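Local coordinates for protein Pcdhgb2 (Mus musculus, PDB 5SZR) that probably acts as a calcium-dependent cell-adhesion protein that may help establish and maintain specific neuronal connections in the brain, at residues Y252-S257 against S266-N271. Sequence-based numbering, arbitrary orientation.
With NAG (2-acetamido-2-deoxy-beta-D-glucopyranose), chain E.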
ATOM      1  N   TYR A 252      -7.576 -17.342   1.205  1.00 52.23           N
ATOM      2  CA  TYR A 252      -8.138 -17.640   2.517  1.00 50.28           C
ATOM      3  C   TYR A 252      -8.375 -19.136   2.669  1.00 50.64           C
ATOM      4  O   TYR A 252      -8.691 -19.835   1.702  1.00 50.32           O
ATOM      5  CB  TYR A 252      -9.452 -16.889   2.738  1.00 47.13           C
ATOM      6  CG  TYR A 252      -9.337 -15.406   2.489  1.00 47.01           C
ATOM      7  CD1 TYR A 252      -8.797 -14.561   3.451  1.00 46.31           C
ATOM      8  CD2 TYR A 252      -9.749 -14.853   1.285  1.00 47.99           C
ATOM      9  CE1 TYR A 252      -8.678 -13.205   3.224  1.00 46.76           C
ATOM     10  CE2 TYR A 252      -9.643 -13.499   1.049  1.00 49.59           C
ATOM     11  CZ  TYR A 252      -9.102 -12.677   2.020  1.00 48.73           C
ATOM     12  OH  TYR A 252      -8.998 -11.324   1.783  1.00 48.21           O
ATOM     13  N   SER A 253      -8.224 -19.620   3.902  1.00 52.87           N
ATOM     14  CA  SER A 253      -8.436 -21.029   4.208  1.00 52.82           C
ATOM     15  C   SER A 253      -8.827 -21.172   5.675  1.00 50.34           C
ATOM     16  O   SER A 253      -8.727 -20.226   6.463  1.00 48.71           O
ATOM     17  CB  SER A 253      -7.190 -21.863   3.891  1.00 52.38           C
ATOM     18  OG  SER A 253      -6.121 -21.542   4.767  1.00 52.57           O
ATOM     19  N   ILE A 254      -9.271 -22.375   6.034  1.00 48.42           N
ATOM     20  CA  ILE A 254      -9.629 -22.720   7.406  1.00 51.33           C
ATOM     21  C   ILE A 254      -8.612 -23.734   7.908  1.00 55.76           C
ATOM     22  O   ILE A 254      -8.441 -24.799   7.302  1.00 60.69           O
ATOM     23  CB  ILE A 254     -11.053 -23.290   7.505  1.00 51.50           C
ATOM     24  CG1 ILE A 254     -12.095 -22.235   7.131  1.00 53.51           C
ATOM     25  CG2 ILE A 254     -11.314 -23.823   8.904  1.00 49.12           C
ATOM     26  CD1 ILE A 254     -13.525 -22.744   7.238  1.00 55.67           C
ATOM     27  N   ILE A 255      -7.961 -23.424   9.024  1.00 55.89           N
ATOM     28  CA  ILE A 255      -6.866 -24.248   9.515  1.00 57.73           C
ATOM     29  C   ILE A 255      -7.156 -24.924  10.851  1.00 60.99           C
ATOM     30  O   ILE A 255      -6.499 -25.926  11.167  1.00 66.06           O
ATOM     31  CB  ILE A 255      -5.566 -23.428   9.611  1.00 56.61           C
ATOM     32  CG1 ILE A 255      -5.772 -22.245  10.550  1.00 54.76           C
ATOM     33  CG2 ILE A 255      -5.134 -22.966   8.231  1.00 56.20           C
ATOM     34  CD1 ILE A 255      -4.530 -21.439  10.788  1.00 56.74           C
ATOM     35  N   ALA A 256      -8.099 -24.427  11.646  1.00 59.43           N
ATOM     36  CA  ALA A 256      -8.352 -25.033  12.949  1.00 61.37           C
ATOM     37  C   ALA A 256      -9.776 -24.729  13.385  1.00 61.68           C
ATOM     38  O   ALA A 256     -10.411 -23.790  12.895  1.00 60.10           O
ATOM     39  CB  ALA A 256      -7.351 -24.550  14.004  1.00 60.08           C
ATOM     40  N   SER A 257     -10.260 -25.533  14.330  1.00 65.50           N
ATOM     41  CA  SER A 257     -11.633 -25.463  14.812  1.00 65.56           C
ATOM     42  C   SER A 257     -11.786 -26.383  16.012  1.00 67.44           C
ATOM     43  O   SER A 257     -11.145 -27.435  16.083  1.00 69.22           O
ATOM     44  CB  SER A 257     -12.627 -25.858  13.715  1.00 66.99           C
ATOM     45  OG  SER A 257     -13.838 -26.330  14.268  1.00 69.95           O
ATOM     46  N   SER A 266     -17.831 -30.555   7.047  1.00 88.86           N
ATOM     47  CA  SER A 266     -19.276 -30.729   7.057  1.00 87.33           C
ATOM     48  C   SER A 266     -20.014 -29.555   7.687  1.00 81.74           C
ATOM     49  O   SER A 266     -21.244 -29.497   7.583  1.00 82.76           O
ATOM     50  CB  SER A 266     -19.637 -32.020   7.792  1.00 90.06           C
ATOM     51  OG  SER A 266     -21.038 -32.214   7.812  1.00 90.89           O
ATOM     52  N   PHE A 267     -19.308 -28.626   8.331  1.00 76.56           N
ATOM     53  CA  PHE A 267     -19.937 -27.476   8.974  1.00 72.12           C
ATOM     54  C   PHE A 267     -19.734 -26.188   8.184  1.00 68.73           C
ATOM     55  O   PHE A 267     -20.706 -25.527   7.803  1.00 67.91           O
ATOM     56  CB  PHE A 267     -19.399 -27.304  10.400  1.00 71.37           C
ATOM     57  CG  PHE A 267     -20.059 -28.198  11.408  1.00 74.76           C
ATOM     58  CD1 PHE A 267     -20.931 -27.677  12.347  1.00 74.87           C
ATOM     59  CD2 PHE A 267     -19.812 -29.558  11.411  1.00 77.82           C
ATOM     60  CE1 PHE A 267     -21.543 -28.500  13.277  1.00 77.99           C
ATOM     61  CE2 PHE A 267     -20.421 -30.384  12.336  1.00 81.10           C
ATOM     62  CZ  PHE A 267     -21.286 -29.854  13.271  1.00 80.77           C
ATOM     63  N   VAL A 268     -18.481 -25.808   7.943  1.00 65.93           N
ATOM     64  CA  VAL A 268     -18.164 -24.526   7.331  1.00 61.35           C
ATOM     65  C   VAL A 268     -17.007 -24.692   6.356  1.00 57.03           C
ATOM     66  O   VAL A 268     -16.169 -25.589   6.494  1.00 55.71           O
ATOM     67  CB  VAL A 268     -17.820 -23.453   8.386  1.00 61.37           C
ATOM     68  CG1 VAL A 268     -19.060 -23.074   9.189  1.00 61.97           C
ATOM     69  CG2 VAL A 268     -16.718 -23.955   9.302  1.00 62.08           C
ATOM     70  N   SER A 269     -16.981 -23.814   5.357  1.00 54.83           N
ATOM     71  CA  SER A 269     -15.865 -23.685   4.435  1.00 54.52           C
ATOM     72  C   SER A 269     -15.697 -22.210   4.113  1.00 54.45           C
ATOM     73  O   SER A 269     -16.561 -21.385   4.424  1.00 55.76           O
ATOM     74  CB  SER A 269     -16.086 -24.491   3.152  1.00 55.38           C
ATOM     75  OG  SER A 269     -17.137 -23.924   2.390  1.00 56.24           O
ATOM     76  N   VAL A 270     -14.578 -21.875   3.478  1.00 52.64           N
ATOM     77  CA  VAL A 270     -14.336 -20.516   3.016  1.00 47.46           C
ATOM     78  C   VAL A 270     -13.881 -20.575   1.566  1.00 48.07           C
ATOM     79  O   VAL A 270     -13.112 -21.462   1.179  1.00 50.81           O
ATOM     80  CB  VAL A 270     -13.310 -19.778   3.904  1.00 45.54           C
ATOM     81  CG1 VAL A 270     -11.907 -20.338   3.721  1.00 44.41           C
ATOM     82  CG2 VAL A 270     -13.347 -18.287   3.630  1.00 46.21           C
ATOM     83  N   ASN A 271     -14.401 -19.660   0.753  1.00 47.55           N
ATOM     84  CA  ASN A 271     -13.939 -19.544  -0.621  1.00 51.71           C
ATOM     85  C   ASN A 271     -12.548 -18.916  -0.630  1.00 50.75           C
ATOM     86  O   ASN A 271     -12.333 -17.854  -0.037  1.00 49.82           O
ATOM     87  CB  ASN A 271     -14.917 -18.706  -1.441  1.00 53.00           C
ATOM     88  CG  ASN A 271     -14.512 -18.600  -2.895  1.00 56.42           C
ATOM     89  OD1 ASN A 271     -13.619 -17.828  -3.251  1.00 57.27           O
ATOM     90  ND2 ASN A 271     -15.173 -19.374  -3.750  1.00 58.20           N
TER
HETATM   91  C1  NAG E   1      -1.021 -19.274  11.531  1.00 72.65           C
HETATM   92  C2  NAG E   1       0.483 -19.109  11.382  1.00 78.34           C
HETATM   93  C3  NAG E   1       1.018 -20.179  10.431  1.00 85.26           C
HETATM   94  C4  NAG E   1       0.568 -21.567  10.881  1.00 88.81           C
HETATM   95  C5  NAG E   1      -0.942 -21.591  11.140  1.00 89.72           C
HETATM   96  C6  NAG E   1      -1.442 -22.877  11.757  1.00 97.57           C
HETATM   97  C7  NAG E   1       1.173 -16.783  11.734  1.00 76.15           C
HETATM   98  C8  NAG E   1       1.496 -15.472  11.086  1.00 78.29           C
HETATM   99  N2  NAG E   1       0.826 -17.777  10.910  1.00 75.82           N
HETATM  100  O3  NAG E   1       2.438 -20.108  10.362  1.00 87.67           O
HETATM  101  O4  NAG E   1       0.880 -22.525   9.876  1.00 91.12           O
HETATM  102  O5  NAG E   1      -1.302 -20.543  12.049  1.00 82.21           O
HETATM  103  O6  NAG E   1      -0.472 -23.911  11.677  1.00104.40           O
HETATM  104  O7  NAG E   1       1.228 -16.937  12.949  1.00 75.10           O
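Ile-254 and Val-270 meet obliquely, CG1 to CG1 at 3.9 Å, where the outermost strands of two beta sheets close on each other. This is the sandwich edge of a cadherin domain, the third of the four in this fragment. The local strand directions differ by 140°. No hydrogen bond joins the two segments; they meet through packing. Just beyond them, Tyr-252 shares a backbone hydrogen bond with Gln-272.

The tight part centres on Val-270. Its CG1 sits between the backbone N and the carbonyl carbon (chi1 70°). There it presses on the backbone of strand 252-257, 3.6 Å from CA of Ser-253. Its CG2 lies 4.2 Å from CB of Tyr-252. Ile-254 reaches the other way. Its side chain is extended (chi2 -179°), and CD1 lies 3.8 Å from CA of Ser-269. The same methyl touches CG2 of Val-268 at 4.0 Å. Leu-293 of strand 290-299 touches both Ile-254 and Val-268 and continues the apolar layer.

Toward Asn-271 the contact between the segments is looser. CB of Tyr-252 stands 4.1 Å from O of Asn-271, and the ring leads away, buried against strand 232-240. Its OH is hydrogen-bonded to the backbone N of Ala-239. Asn-271 OD1 accepts bonds from the N atoms of Asp-273 and Ser-274.

Ser-253 and Ser-269 point away from the opposing segment and are partly exposed; Ser-269 rests on Phe-278. Ile-255 meets a sugar instead: its CD1 is 3.5 Å from C6 of the N-acetylglucosamine of a protein-attached glycan. Ile-255 and Ala-256 form a classic beta bulge opposite Thr-294.

Aliphatic groups thus make the contact between the segments, the Tyr-252 hydroxyl adds a polar tie to the opposite sheet, and Asn-271 OD1 bonds within its own turn.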